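Local structure of TRAP dicarboxylate transporter, DctP subunit (Anaerococcus prevoti, 4N91) at residues A[92-95]-A[96-100]; A[81-85]-A[86-90]; A[106-109]-A[110-113]; A[244-248]-A[249-253]; A[194-198]-A[199-203]. The protein binds the sugar acid D-glucuronate, in its alpha and beta forms, as the solute-binding subunit of a TRAP transporter that probably imports it. All coordinates share one frame; numbering follows the deposited sequence.

Contact 1: residues A[92-95]-A[96-100]; sequences CVAS and NAILE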
loop_
_atom_site.group_PDB
_atom_site.type_symbol
_atom_site.label_atom_id
_atom_site.label_comp_id
_atom_site.label_asym_id
_atom_site.label_seq_id
_atom_site.Cartn_x
_atom_site.Cartn_y
_atom_site.Cartn_z
ATOM N N CYS A 92 2.756 -8.596 -9.677
ATOM C CA CYS A 92 1.940 -7.393 -9.553
ATOM C C CYS A 92 2.225 -6.672 -8.268
ATOM O O CYS A 92 2.936 -7.160 -7.401
ATOM C CB CYS A 92 0.470 -7.708 -9.682
ATOM S SG CYS A 92 -0.363 -8.362 -8.217
ATOM N N VAL A 93 1.658 -5.479 -8.158
ATOM C CA VAL A 93 1.779 -4.705 -6.940
ATOM C C VAL A 93 0.440 -4.709 -6.250
ATOM O O VAL A 93 -0.569 -4.375 -6.863
ATOM C CB VAL A 93 2.212 -3.244 -7.242
ATOM C CG1 VAL A 93 2.260 -2.420 -5.969
ATOM C CG2 VAL A 93 3.576 -3.210 -7.889
ATOM N N ALA A 94 0.448 -5.061 -4.969
ATOM C CA ALA A 94 -0.761 -5.063 -4.161
ATOM C C ALA A 94 -0.511 -4.378 -2.828
ATOM O O ALA A 94 0.528 -4.582 -2.206
ATOM C CB ALA A 94 -1.218 -6.491 -3.909
ATOM N N SER A 95 -1.464 -3.579 -2.365
ATOM C CA SER A 95 -1.346 -3.005 -1.041
ATOM C C SER A 95 -1.399 -4.102 -0.000
ATOM O O SER A 95 -2.160 -5.069 -0.121
ATOM C CB SER A 95 -2.476 -2.014 -0.773
ATOM O OG SER A 95 -2.401 -1.488 0.536
ATOM N N ASN A 96 -0.586 -3.958 1.025
ATOM C CA ASN A 96 -0.606 -4.905 2.135
ATOM C C ASN A 96 -2.028 -5.040 2.703
ATOM O O ASN A 96 -2.403 -6.090 3.247
ATOM C CB ASN A 96 0.334 -4.409 3.214
ATOM C CG ASN A 96 0.664 -5.462 4.226
ATOM O OD1 ASN A 96 1.552 -6.274 4.010
ATOM N ND2 ASN A 96 -0.051 -5.461 5.329
ATOM N N ALA A 97 -2.809 -3.966 2.593
ATOM C CA ALA A 97 -4.167 -3.949 3.132
ATOM C C ALA A 97 -4.975 -5.150 2.642
ATOM O O ALA A 97 -5.766 -5.713 3.389
ATOM C CB ALA A 97 -4.874 -2.644 2.762
ATOM N N ILE A 98 -4.837 -5.512 1.371
ATOM C CA ILE A 98 -5.663 -6.578 0.826
ATOM C C ILE A 98 -5.046 -7.962 0.960
ATOM O O ILE A 98 -5.734 -8.964 0.873
ATOM C CB ILE A 98 -6.100 -6.336 -0.638
ATOM C CG1 ILE A 98 -4.920 -6.452 -1.586
ATOM C CG2 ILE A 98 -6.856 -4.959 -0.790
ATOM C CD1 ILE A 98 -5.320 -6.554 -3.039
ATOM N N LEU A 99 -3.749 -8.032 1.229
ATOM C CA LEU A 99 -3.085 -9.327 1.306
ATOM C C LEU A 99 -3.486 -10.094 2.558
ATOM O O LEU A 99 -3.403 -11.314 2.581
ATOM C CB LEU A 99 -1.585 -9.176 1.230
ATOM C CG LEU A 99 -1.099 -8.642 -0.129
ATOM C CD1 LEU A 99 0.406 -8.490 -0.097
ATOM C CD2 LEU A 99 -1.512 -9.537 -1.279
ATOM N N GLU A 100 -3.967 -9.391 3.580
ATOM C CA GLU A 100 -4.439 -10.055 4.794
ATOM C C GLU A 100 -5.604 -11.006 4.563
ATOM O O GLU A 100 -5.850 -11.856 5.385
ATOM C CB GLU A 100 -4.798 -9.023 5.869
ATOM C CG GLU A 100 -5.986 -8.157 5.527
ATOM C CD GLU A 100 -6.346 -7.146 6.615
ATOM O OE1 GLU A 100 -5.505 -6.854 7.508
ATOM O OE2 GLU A 100 -7.485 -6.634 6.556
#
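Ser95 and Ala97 meet where strand 91-95 gives way to the short helix 96-99. Ser95 OG accepts from Ala97 N at 3.2 Å, with an N-H...O angle of 156°. This is an N-cap bond. It is possible because OG stands anti to its own backbone N (chi1 178°), which swings it over the first helical turn. Gln177 NE2 also bonds to Ser95 OG. The second bond across the junction is made by the backbone: Ile98 N donates to Ser95 O at 3.1 Å, from above the carbonyl plane.

Strand 91-95 is the middle strand of the five-stranded sheet of this type II periplasmic binding fold. Its carboxyl end opens at the sugar pocket, where Ser95 touches the bound glucuronate and Gln77 OE1 accepts from Ser95 N. An alanine in place of Ser95 lacks the hydroxyl and would probably leave Ala97 N without its cap and Gln177 NE2 without this acceptor.

The apolar contacts centre on Ala94. Its CB faces the helix and is met by two branch ends, Leu99 CD2 at 4.0 Å and Ile98 CD1 at 4.2 Å. Carbon also packs on oxygen here. Ile98 brings CG1 to 3.4 Å from Ser95 O, and Ala97 CB lies 3.5 Å from Ser95 OG. Beyond the junction, Asn96 ND2 donates to Trp106 O.

Contact 2: residues A[81-85]-A[86-90]; sequences VQLTQ and TGAIN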
loop_
_atom_site.group_PDB
_atom_site.type_symbol
_atom_site.label_atom_id
_atom_site.label_comp_id
_atom_site.label_asym_id
_atom_site.label_seq_id
_atom_site.Cartn_x
_atom_site.Cartn_y
_atom_site.Cartn_z
ATOM N N VAL A 81 -4.097 -9.790 -8.094
ATOM C CA VAL A 81 -3.539 -10.751 -7.143
ATOM C C VAL A 81 -3.990 -12.163 -7.553
ATOM O O VAL A 81 -3.184 -13.112 -7.549
ATOM C CB VAL A 81 -3.938 -10.458 -5.712
ATOM C CG1 VAL A 81 -3.456 -11.568 -4.759
ATOM C CG2 VAL A 81 -3.365 -9.121 -5.272
ATOM N N GLN A 82 -5.263 -12.297 -7.933
ATOM C CA GLN A 82 -5.779 -13.597 -8.350
ATOM C C GLN A 82 -5.130 -14.094 -9.643
ATOM O O GLN A 82 -4.853 -15.293 -9.774
ATOM C CB GLN A 82 -7.318 -13.566 -8.440
ATOM C CG GLN A 82 -7.957 -13.379 -7.071
ATOM C CD GLN A 82 -9.457 -13.218 -7.134
ATOM O OE1 GLN A 82 -10.209 -14.114 -6.732
ATOM N NE2 GLN A 82 -9.907 -12.065 -7.638
ATOM N N LEU A 83 -4.849 -13.193 -10.577
ATOM C CA LEU A 83 -4.147 -13.556 -11.805
ATOM C C LEU A 83 -2.707 -13.954 -11.495
ATOM O O LEU A 83 -2.109 -14.761 -12.213
ATOM C CB LEU A 83 -4.139 -12.415 -12.804
ATOM C CG LEU A 83 -5.506 -12.030 -13.372
ATOM C CD1 LEU A 83 -5.352 -10.805 -14.281
ATOM C CD2 LEU A 83 -6.115 -13.215 -14.122
ATOM N N THR A 84 -2.149 -13.379 -10.438
ATOM C CA THR A 84 -0.767 -13.721 -10.048
ATOM C C THR A 84 -0.742 -15.102 -9.406
ATOM O O THR A 84 0.188 -15.883 -9.620
ATOM C CB THR A 84 -0.181 -12.660 -9.101
ATOM O OG1 THR A 84 -0.227 -11.381 -9.750
ATOM C CG2 THR A 84 1.253 -12.994 -8.739
ATOM N N GLN A 85 -1.782 -15.416 -8.638
ATOM C CA GLN A 85 -1.910 -16.741 -8.035
ATOM C C GLN A 85 -1.876 -17.865 -9.068
ATOM O O GLN A 85 -1.286 -18.915 -8.815
ATOM C CB GLN A 85 -3.213 -16.855 -7.250
ATOM C CG GLN A 85 -3.265 -16.115 -5.942
ATOM C CD GLN A 85 -4.577 -16.362 -5.215
ATOM O OE1 GLN A 85 -5.647 -15.893 -5.633
ATOM N NE2 GLN A 85 -4.506 -17.121 -4.142
ATOM N N THR A 86 -2.524 -17.664 -10.215
ATOM C CA THR A 86 -2.605 -18.704 -11.238
ATOM C C THR A 86 -1.439 -18.654 -12.211
ATOM O O THR A 86 -1.240 -19.579 -12.997
ATOM C CB THR A 86 -3.897 -18.575 -12.063
ATOM O OG1 THR A 86 -3.871 -17.352 -12.801
ATOM C CG2 THR A 86 -5.117 -18.610 -11.166
ATOM N N GLY A 87 -0.675 -17.566 -12.180
ATOM C CA GLY A 87 0.430 -17.393 -13.099
ATOM C C GLY A 87 0.019 -16.766 -14.412
ATOM O O GLY A 87 0.833 -16.649 -15.320
ATOM N N ALA A 88 -1.233 -16.341 -14.521
ATOM C CA ALA A 88 -1.685 -15.635 -15.722
ATOM C C ALA A 88 -0.910 -14.325 -15.914
ATOM O O ALA A 88 -0.648 -13.885 -17.044
ATOM C CB ALA A 88 -3.176 -15.377 -15.642
ATOM N N ILE A 89 -0.528 -13.707 -14.810
ATOM C CA ILE A 89 0.543 -12.728 -14.866
ATOM C C ILE A 89 1.630 -13.130 -13.868
ATOM O O ILE A 89 1.385 -13.933 -12.945
ATOM C CB ILE A 89 0.031 -11.306 -14.608
ATOM C CG1 ILE A 89 -0.490 -11.178 -13.179
ATOM C CG2 ILE A 89 -1.076 -10.958 -15.612
ATOM C CD1 ILE A 89 -1.128 -9.811 -12.886
ATOM N N ASN A 90 2.821 -12.577 -14.047
ATOM C CA ASN A 90 3.972 -13.028 -13.271
ATOM C C ASN A 90 4.172 -12.243 -11.965
ATOM O O ASN A 90 4.540 -12.802 -10.937
ATOM C CB ASN A 90 5.244 -12.922 -14.121
ATOM C CG ASN A 90 5.135 -13.688 -15.433
ATOM O OD1 ASN A 90 4.547 -13.205 -16.417
ATOM N ND2 ASN A 90 5.678 -14.907 -15.446
#
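Leu83 O and Ile89 N make the straightest bond at the end of helix 77-86. It is 3.2 Å long with an angle of 168°, and the donor sits above the carbonyl plane. Gly87 N donates to Thr84 O at 3.2 Å, while Thr86 N reaches Gln82 O only weakly.

Side-chain packing lies along the returning chain. Ile89 CG1 lies between its backbone N and carbonyl carbon (chi1 65°). There it makes an apolar contact with Leu83 CB at 3.9 Å. Leu83 CD2 meets Ala88 CB at 4.0 Å. Ile89 CG1 also rests on a hydroxyl, Thr84 OG1, at 3.4 Å. That hydroxyl has its polar partner in Met80 O. An alanine at Ile89 would probably open a gap beside Leu83 and Thr84.

Gly87 leaves the helix with positive phi, where a side chain would press on the preceding carbonyl. This is a glycine-terminated helix C-end. It closes the helix of a beta-alpha-beta crossover from strand 64-69 to the parallel strand 91-95, which skips over strand 31-36 between them.

Contact 3: residues A[106-109]-A[110-113]; sequences WEIF and NLPY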
loop_
_atom_site.group_PDB
_atom_site.type_symbol
_atom_site.label_atom_id
_atom_site.label_comp_id
_atom_site.label_asym_id
_atom_site.label_seq_id
_atom_site.Cartn_x
_atom_site.Cartn_y
_atom_site.Cartn_z
ATOM N N TRP A 106 -0.236 -11.170 7.115
ATOM C CA TRP A 106 0.006 -9.832 6.531
ATOM C C TRP A 106 -0.629 -8.718 7.375
ATOM O O TRP A 106 -0.270 -7.542 7.248
ATOM C CB TRP A 106 -0.501 -9.722 5.101
ATOM C CG TRP A 106 0.139 -10.621 4.100
ATOM C CD1 TRP A 106 -0.309 -11.853 3.716
ATOM C CD2 TRP A 106 1.299 -10.356 3.306
ATOM N NE1 TRP A 106 0.501 -12.370 2.749
ATOM C CE2 TRP A 106 1.506 -11.487 2.486
ATOM C CE3 TRP A 106 2.185 -9.280 3.207
ATOM C CZ2 TRP A 106 2.553 -11.567 1.574
ATOM C CZ3 TRP A 106 3.231 -9.370 2.312
ATOM C CH2 TRP A 106 3.402 -10.498 1.508
ATOM N N GLU A 107 -1.570 -9.094 8.235
ATOM C CA GLU A 107 -2.258 -8.159 9.131
ATOM C C GLU A 107 -1.309 -7.274 9.887
ATOM O O GLU A 107 -1.685 -6.183 10.286
ATOM C CB GLU A 107 -3.022 -8.937 10.215
ATOM C CG GLU A 107 -4.327 -9.462 9.794
ATOM C CD GLU A 107 -4.930 -10.394 10.821
ATOM O OE1 GLU A 107 -4.197 -10.971 11.697
ATOM O OE2 GLU A 107 -6.156 -10.574 10.726
ATOM N N ILE A 108 -0.109 -7.770 10.164
ATOM C CA ILE A 108 0.834 -7.027 11.003
ATOM C C ILE A 108 1.049 -5.580 10.530
ATOM O O ILE A 108 1.012 -4.639 11.339
ATOM C CB ILE A 108 2.185 -7.790 11.154
ATOM C CG1 ILE A 108 3.141 -7.050 12.089
ATOM C CG2 ILE A 108 2.874 -8.031 9.814
ATOM C CD1 ILE A 108 2.684 -6.971 13.487
ATOM N N PHE A 109 1.268 -5.400 9.235
ATOM C CA PHE A 109 1.567 -4.050 8.722
ATOM C C PHE A 109 0.314 -3.205 8.456
ATOM O O PHE A 109 0.424 -2.064 8.014
ATOM C CB PHE A 109 2.416 -4.099 7.457
ATOM C CG PHE A 109 3.693 -4.864 7.605
ATOM C CD1 PHE A 109 4.551 -4.631 8.667
ATOM C CD2 PHE A 109 4.041 -5.827 6.678
ATOM C CE1 PHE A 109 5.720 -5.350 8.779
ATOM C CE2 PHE A 109 5.218 -6.547 6.805
ATOM C CZ PHE A 109 6.037 -6.318 7.858
ATOM N N ASN A 110 -0.861 -3.760 8.714
ATOM C CA ASN A 110 -2.123 -3.009 8.605
ATOM C C ASN A 110 -2.597 -2.418 9.928
ATOM O O ASN A 110 -3.617 -1.726 9.971
ATOM C CB ASN A 110 -3.220 -3.897 8.021
ATOM C CG ASN A 110 -2.906 -4.321 6.605
ATOM O OD1 ASN A 110 -2.210 -3.598 5.889
ATOM N ND2 ASN A 110 -3.361 -5.504 6.213
ATOM N N LEU A 111 -1.855 -2.657 11.004
ATOM C CA LEU A 111 -2.236 -2.130 12.309
ATOM C C LEU A 111 -2.126 -0.606 12.316
ATOM O O LEU A 111 -1.129 -0.063 11.881
ATOM C CB LEU A 111 -1.339 -2.710 13.407
ATOM C CG LEU A 111 -1.462 -4.219 13.634
ATOM C CD1 LEU A 111 -0.445 -4.696 14.677
ATOM C CD2 LEU A 111 -2.878 -4.553 14.061
ATOM N N PRO A 112 -3.146 0.088 12.828
ATOM C CA PRO A 112 -3.073 1.542 12.951
ATOM C C PRO A 112 -2.061 1.988 14.000
ATOM O O PRO A 112 -1.876 1.309 15.030
ATOM C CB PRO A 112 -4.482 1.935 13.407
ATOM C CG PRO A 112 -5.326 0.731 13.192
ATOM C CD PRO A 112 -4.436 -0.443 13.291
ATOM N N TYR A 113 -1.405 3.107 13.710
ATOM C CA TYR A 113 -0.467 3.732 14.627
ATOM C C TYR A 113 0.561 2.734 15.118
ATOM O O TYR A 113 0.882 2.668 16.306
ATOM C CB TYR A 113 -1.229 4.388 15.771
ATOM C CG TYR A 113 -2.125 5.476 15.258
ATOM C CD1 TYR A 113 -1.588 6.643 14.737
ATOM C CD2 TYR A 113 -3.502 5.332 15.241
ATOM C CE1 TYR A 113 -2.399 7.643 14.244
ATOM C CE2 TYR A 113 -4.318 6.320 14.757
ATOM C CZ TYR A 113 -3.763 7.472 14.247
ATOM O OH TYR A 113 -4.580 8.465 13.733
#
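Phe109 and Asn110 each bring a flat group to this turn. The Phe109 ring carries Ile108 CG2 on one face, 3.8 Å above the plane and over the centre. Helix 128-135 touches the Phe109 side chain through Ile130 and Val131. In the amide of Asn110, OD1 lies 3.6 Å from Phe109 C, and ND2 is 3.8 Å from Trp106 O.

Asn110 N donates to Glu107 O at 3.0 Å, from well above the carbonyl plane. With the backbone angles of Ile108 and Phe109, this makes a type I beta turn. Asn110 CG stands anti to the carbonyl carbon (chi1 -64°), which turns the amide back beside the turn. Across from it, Ile108 CD1 and Leu111 CD1 meet at 4.0 Å, and Leu111 CG lies 3.4 Å from Ile108 O.

The buried amide is satisfied at both ends: ND2 donates to Glu100 OE1, and OD1 accepts from Asn96 ND2. These two bonds fix its rotation and tie the turn to the region of helix 96-99.

Contact 4: residues A[244-248]-A[249-253]; sequences VIANY and SWLEG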
loop_
_atom_site.group_PDB
_atom_site.type_symbol
_atom_site.label_atom_id
_atom_site.label_comp_id
_atom_site.label_asym_id
_atom_site.label_seq_id
_atom_site.Cartn_x
_atom_site.Cartn_y
_atom_site.Cartn_z
ATOM N N VAL A 244 5.303 -5.947 -3.740
ATOM C CA VAL A 244 5.478 -6.554 -5.047
ATOM C C VAL A 244 5.432 -8.052 -4.860
ATOM O O VAL A 244 6.248 -8.613 -4.116
ATOM C CB VAL A 244 6.821 -6.145 -5.658
ATOM C CG1 VAL A 244 6.959 -6.674 -7.054
ATOM C CG2 VAL A 244 6.964 -4.616 -5.621
ATOM N N ILE A 245 4.447 -8.689 -5.484
ATOM C CA ILE A 245 4.293 -10.126 -5.361
ATOM C C ILE A 245 4.576 -10.798 -6.695
ATOM O O ILE A 245 4.287 -10.251 -7.749
ATOM C CB ILE A 245 2.880 -10.539 -4.827
ATOM C CG1 ILE A 245 1.766 -10.083 -5.760
ATOM C CG2 ILE A 245 2.661 -10.026 -3.413
ATOM C CD1 ILE A 245 0.410 -10.705 -5.427
ATOM N N ALA A 246 5.171 -11.982 -6.630
ATOM C CA ALA A 246 5.466 -12.762 -7.821
ATOM C C ALA A 246 4.850 -14.159 -7.716
ATOM O O ALA A 246 4.766 -14.734 -6.627
ATOM C CB ALA A 246 6.974 -12.865 -8.001
ATOM N N ASN A 247 4.382 -14.679 -8.846
ATOM C CA ASN A 247 3.900 -16.053 -8.912
ATOM C C ASN A 247 5.000 -16.986 -8.456
ATOM O O ASN A 247 6.132 -16.920 -8.949
ATOM C CB ASN A 247 3.443 -16.425 -10.317
ATOM C CG ASN A 247 3.007 -17.884 -10.410
ATOM O OD1 ASN A 247 3.790 -18.750 -10.806
ATOM N ND2 ASN A 247 1.790 -18.170 -9.977
ATOM N N TYR A 248 4.667 -17.840 -7.501
ATOM C CA TYR A 248 5.687 -18.631 -6.804
ATOM C C TYR A 248 6.329 -19.701 -7.714
ATOM O O TYR A 248 7.562 -19.824 -7.771
ATOM C CB TYR A 248 5.090 -19.255 -5.559
ATOM C CG TYR A 248 6.107 -20.017 -4.743
ATOM C CD1 TYR A 248 7.249 -19.391 -4.276
ATOM C CD2 TYR A 248 5.923 -21.354 -4.446
ATOM C CE1 TYR A 248 8.197 -20.081 -3.532
ATOM C CE2 TYR A 248 6.876 -22.053 -3.700
ATOM C CZ TYR A 248 7.997 -21.401 -3.241
ATOM O OH TYR A 248 8.954 -22.079 -2.497
ATOM N N SER A 249 5.497 -20.432 -8.453
ATOM C CA SER A 249 6.018 -21.445 -9.385
ATOM C C SER A 249 6.920 -20.825 -10.429
ATOM O O SER A 249 7.995 -21.354 -10.751
ATOM C CB SER A 249 4.864 -22.196 -10.066
ATOM O OG SER A 249 4.183 -22.980 -9.124
ATOM N N TRP A 250 6.498 -19.675 -10.943
ATOM C CA TRP A 250 7.291 -18.969 -11.935
ATOM C C TRP A 250 8.646 -18.560 -11.375
ATOM O O TRP A 250 9.696 -18.802 -11.981
ATOM C CB TRP A 250 6.550 -17.730 -12.468
ATOM C CG TRP A 250 7.482 -16.893 -13.245
ATOM C CD1 TRP A 250 8.011 -17.178 -14.470
ATOM C CD2 TRP A 250 8.048 -15.635 -12.848
ATOM N NE1 TRP A 250 8.855 -16.189 -14.863
ATOM C CE2 TRP A 250 8.905 -15.223 -13.885
ATOM C CE3 TRP A 250 7.919 -14.826 -11.715
ATOM C CZ2 TRP A 250 9.638 -14.038 -13.826
ATOM C CZ3 TRP A 250 8.637 -13.637 -11.665
ATOM C CH2 TRP A 250 9.488 -13.259 -12.702
ATOM N N LEU A 251 8.629 -17.927 -10.209
ATOM C CA LEU A 251 9.858 -17.390 -9.654
ATOM C C LEU A 251 10.838 -18.533 -9.348
ATOM O O LEU A 251 12.015 -18.493 -9.728
ATOM C CB LEU A 251 9.537 -16.562 -8.397
ATOM C CG LEU A 251 10.693 -15.753 -7.811
ATOM C CD1 LEU A 251 11.127 -14.693 -8.776
ATOM C CD2 LEU A 251 10.274 -15.149 -6.496
ATOM N N GLU A 252 10.359 -19.567 -8.682
ATOM C CA GLU A 252 11.248 -20.664 -8.291
ATOM C C GLU A 252 11.677 -21.516 -9.475
ATOM O O GLU A 252 12.653 -22.262 -9.389
ATOM C CB GLU A 252 10.600 -21.520 -7.210
ATOM C CG GLU A 252 10.402 -20.760 -5.894
ATOM C CD GLU A 252 11.655 -19.993 -5.450
ATOM O OE1 GLU A 252 12.774 -20.527 -5.601
ATOM O OE2 GLU A 252 11.517 -18.848 -4.954
ATOM N N GLY A 253 10.953 -21.390 -10.574
ATOM C CA GLY A 253 11.289 -22.057 -11.817
ATOM C C GLY A 253 12.427 -21.411 -12.583
ATOM O O GLY A 253 13.007 -22.029 -13.473
#
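Asn247 OD1 accepts from Trp250 N at 2.9 Å, with an angle of 157°, and so caps the helix that follows strand 242-247. The other end of the amide is used too, as ND2 donates to Thr84 O. Both functions of this buried side chain are thus satisfied.

The backbone acceptors come next. Leu251 N donates to Asn247 O at 3.0 Å. Glu252 N donates to Tyr248 O at 3.0 Å, nearly along the C=O axis.

Packing completes the junction, where strand and helix run at 78° to each other. Ala246 CB sits at the edge of the Trp250 ring, 4.1 Å from CZ3. Phe262 meets the same indole edge-to-face. Tyr248 CE1 touches Glu252 CG at 3.3 Å, and the Tyr248 ring and Glu252 carboxylate planes are 46° apart. Glu252 OE2 forms a salt bridge with Arg259 NH1, but Glu144 OE2 is also close.

Arg259 therefore probably offsets repulsion between the two glutamates. The cap leaves Trp250 N, an amide of the first helical turn, with an acceptor, and the same side chain links this helix start to helix 77-86.

Contact 5: residues A[194-198]-A[199-203]; sequences SPMGF and GEVYT. With BDP (beta-D-glucopyranuronic acid), chain C.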
loop_
_atom_site.group_PDB
_atom_site.type_symbol
_atom_site.label_atom_id
_atom_site.label_comp_id
_atom_site.label_asym_id
_atom_site.label_seq_id
_atom_site.Cartn_x
_atom_site.Cartn_y
_atom_site.Cartn_z
ATOM N N SER A 194 -16.851 1.753 3.302
ATOM C CA SER A 194 -17.304 1.323 2.000
ATOM C C SER A 194 -16.120 0.792 1.241
ATOM O O SER A 194 -15.432 1.535 0.568
ATOM C CB SER A 194 -17.900 2.490 1.200
ATOM O OG SER A 194 -19.149 2.845 1.722
ATOM N N PRO A 195 -15.883 -0.515 1.328
ATOM C CA PRO A 195 -14.711 -1.077 0.625
ATOM C C PRO A 195 -14.934 -1.157 -0.877
ATOM O O PRO A 195 -16.006 -1.585 -1.301
ATOM C CB PRO A 195 -14.574 -2.485 1.198
ATOM C CG PRO A 195 -15.643 -2.610 2.233
ATOM C CD PRO A 195 -16.583 -1.499 2.154
HETATM N N MSE A 196 -13.950 -0.736 -1.662
HETATM C CA MSE A 196 -14.041 -0.814 -3.123
HETATM C C MSE A 196 -12.655 -0.597 -3.696
HETATM O O MSE A 196 -11.754 -0.102 -3.006
HETATM C CB MSE A 196 -14.985 0.254 -3.678
HETATM C CG MSE A 196 -14.461 1.658 -3.460
HETATM SE SE MSE A 196 -15.724 3.065 -3.986
HETATM C CE MSE A 196 -17.019 2.826 -2.614
ATOM N N GLY A 197 -12.483 -0.962 -4.959
ATOM C CA GLY A 197 -11.211 -0.797 -5.623
ATOM C C GLY A 197 -10.830 0.644 -5.902
ATOM O O GLY A 197 -11.674 1.507 -6.028
ATOM N N PHE A 198 -9.532 0.877 -5.991
ATOM C CA PHE A 198 -8.978 2.233 -6.030
ATOM C C PHE A 198 -9.511 3.014 -7.226
ATOM O O PHE A 198 -9.823 4.196 -7.120
ATOM C CB PHE A 198 -7.469 2.106 -6.068
ATOM C CG PHE A 198 -6.707 3.390 -5.830
ATOM C CD1 PHE A 198 -7.068 4.262 -4.819
ATOM C CD2 PHE A 198 -5.588 3.675 -6.578
ATOM C CE1 PHE A 198 -6.347 5.414 -4.581
ATOM C CE2 PHE A 198 -4.857 4.839 -6.341
ATOM C CZ PHE A 198 -5.228 5.689 -5.348
ATOM N N GLY A 199 -9.593 2.361 -8.386
ATOM C CA GLY A 199 -10.118 2.999 -9.573
ATOM C C GLY A 199 -11.551 3.482 -9.545
ATOM O O GLY A 199 -11.955 4.285 -10.400
ATOM N N GLU A 200 -12.328 2.987 -8.581
ATOM C CA GLU A 200 -13.709 3.390 -8.412
ATOM C C GLU A 200 -13.930 4.645 -7.576
ATOM O O GLU A 200 -15.033 5.223 -7.567
ATOM C CB GLU A 200 -14.439 2.212 -7.795
ATOM C CG GLU A 200 -14.346 0.999 -8.759
ATOM C CD GLU A 200 -14.281 -0.359 -8.112
ATOM O OE1 GLU A 200 -15.084 -0.610 -7.206
ATOM O OE2 GLU A 200 -13.453 -1.207 -8.559
ATOM N N VAL A 201 -12.900 5.049 -6.847
ATOM C CA VAL A 201 -13.079 6.028 -5.786
ATOM C C VAL A 201 -13.431 7.414 -6.322
ATOM O O VAL A 201 -14.309 8.072 -5.770
ATOM C CB VAL A 201 -11.827 6.079 -4.879
ATOM C CG1 VAL A 201 -11.979 7.146 -3.808
ATOM C CG2 VAL A 201 -11.543 4.720 -4.273
ATOM N N TYR A 202 -12.777 7.862 -7.401
ATOM C CA TYR A 202 -13.048 9.201 -7.923
ATOM C C TYR A 202 -14.540 9.391 -8.248
ATOM O O TYR A 202 -15.165 10.348 -7.823
ATOM C CB TYR A 202 -12.190 9.435 -9.155
ATOM C CG TYR A 202 -12.484 10.729 -9.837
ATOM C CD1 TYR A 202 -11.944 11.911 -9.375
ATOM C CD2 TYR A 202 -13.313 10.764 -10.948
ATOM C CE1 TYR A 202 -12.217 13.123 -10.027
ATOM C CE2 TYR A 202 -13.605 11.960 -11.586
ATOM C CZ TYR A 202 -13.047 13.126 -11.122
ATOM O OH TYR A 202 -13.307 14.319 -11.762
ATOM N N THR A 203 -15.099 8.475 -9.031
ATOM C CA THR A 203 -16.503 8.573 -9.399
ATOM C C THR A 203 -17.442 8.366 -8.210
ATOM O O THR A 203 -18.513 8.966 -8.165
ATOM C CB THR A 203 -16.861 7.592 -10.543
ATOM O OG1 THR A 203 -16.538 6.283 -10.157
ATOM C CG2 THR A 203 -16.082 7.911 -11.803
HETATM C C1 BDP C . -2.412 3.644 -2.614
HETATM C C2 BDP C . -1.641 2.411 -2.731
HETATM C C3 BDP C . -2.312 1.467 -3.687
HETATM C C4 BDP C . -3.639 1.150 -3.258
HETATM C C5 BDP C . -4.406 2.401 -3.077
HETATM C C6 BDP C . -5.806 2.140 -2.463
HETATM O O2 BDP C . -0.440 2.872 -3.466
HETATM O O3 BDP C . -1.512 0.247 -3.827
HETATM O O4 BDP C . -4.290 0.305 -4.061
HETATM O O5 BDP C . -3.717 3.306 -2.146
HETATM O O6A BDP C . -6.523 1.334 -3.096
HETATM O O1 BDP C . -1.864 4.370 -1.484
HETATM O O6B BDP C . -6.214 2.888 -1.546
HETATM O O HOH W 1 -10.005 6.793 -8.056
#
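The turn from strand 192-195 into helix 201-207 forms one wall of the glucuronate pocket. Its residues Gly197 and Glu200 are joined by Glu200 N donating to Gly197 O at 3.0 Å. Val201 N then donates to Phe198 O at 3.2 Å, and both donors lie above the carbonyl planes. Phe198 O also receives a water, which in turn accepts from Tyr202 N at 3.0 Å.

On the outer side, Glu200 bends back over Gly197. Gly197 N bonds weakly to Glu200 OE1 at 3.5 Å. A CB on Gly197 would clash with Glu200 OE2 as it is placed here. Met196, present as selenomethionine, crosses the glutamate, with its SE 4.1 Å from Glu200 CB.

A chi1 of -168° sets the Phe198 ring facing the sugar. C5 of the beta anomer lies over the ring centre, 3.6 Å above its plane, and its C-H points at the face. The carboxylate atom O6A approaches Phe198 CB at 3.2 Å. Arg175 and Arg154 bond to the ligand, and Arg175 NH2 also donates to Met196 O. A sugar C-H directed at an aromatic face, a CH-pi contact, is a common feature of carbohydrate-binding sites.

Contacts 1 and 3 are buried, contacts 2, 4 and 5 only partly so. Contacts 1 and 4 follow neighbouring strands of one sheet and share a plan, a side-chain N-cap where a strand turns into a helix. Contact 1 does this at the pocket, whereas the centre of contact 4 lies about 20 Å from the centre of the chain. Contact 2 ends a helix and is tied to contact 4 through Asn90 O and Asn247 N. It packs on contact 1 through Val81 and Ala94. Contact 3 joins contact 1 by buried amide and carboxylate bonds. Contact 5 touches none of them, but it and contact 1 both reach the sugar, with an aromatic ring and a serine.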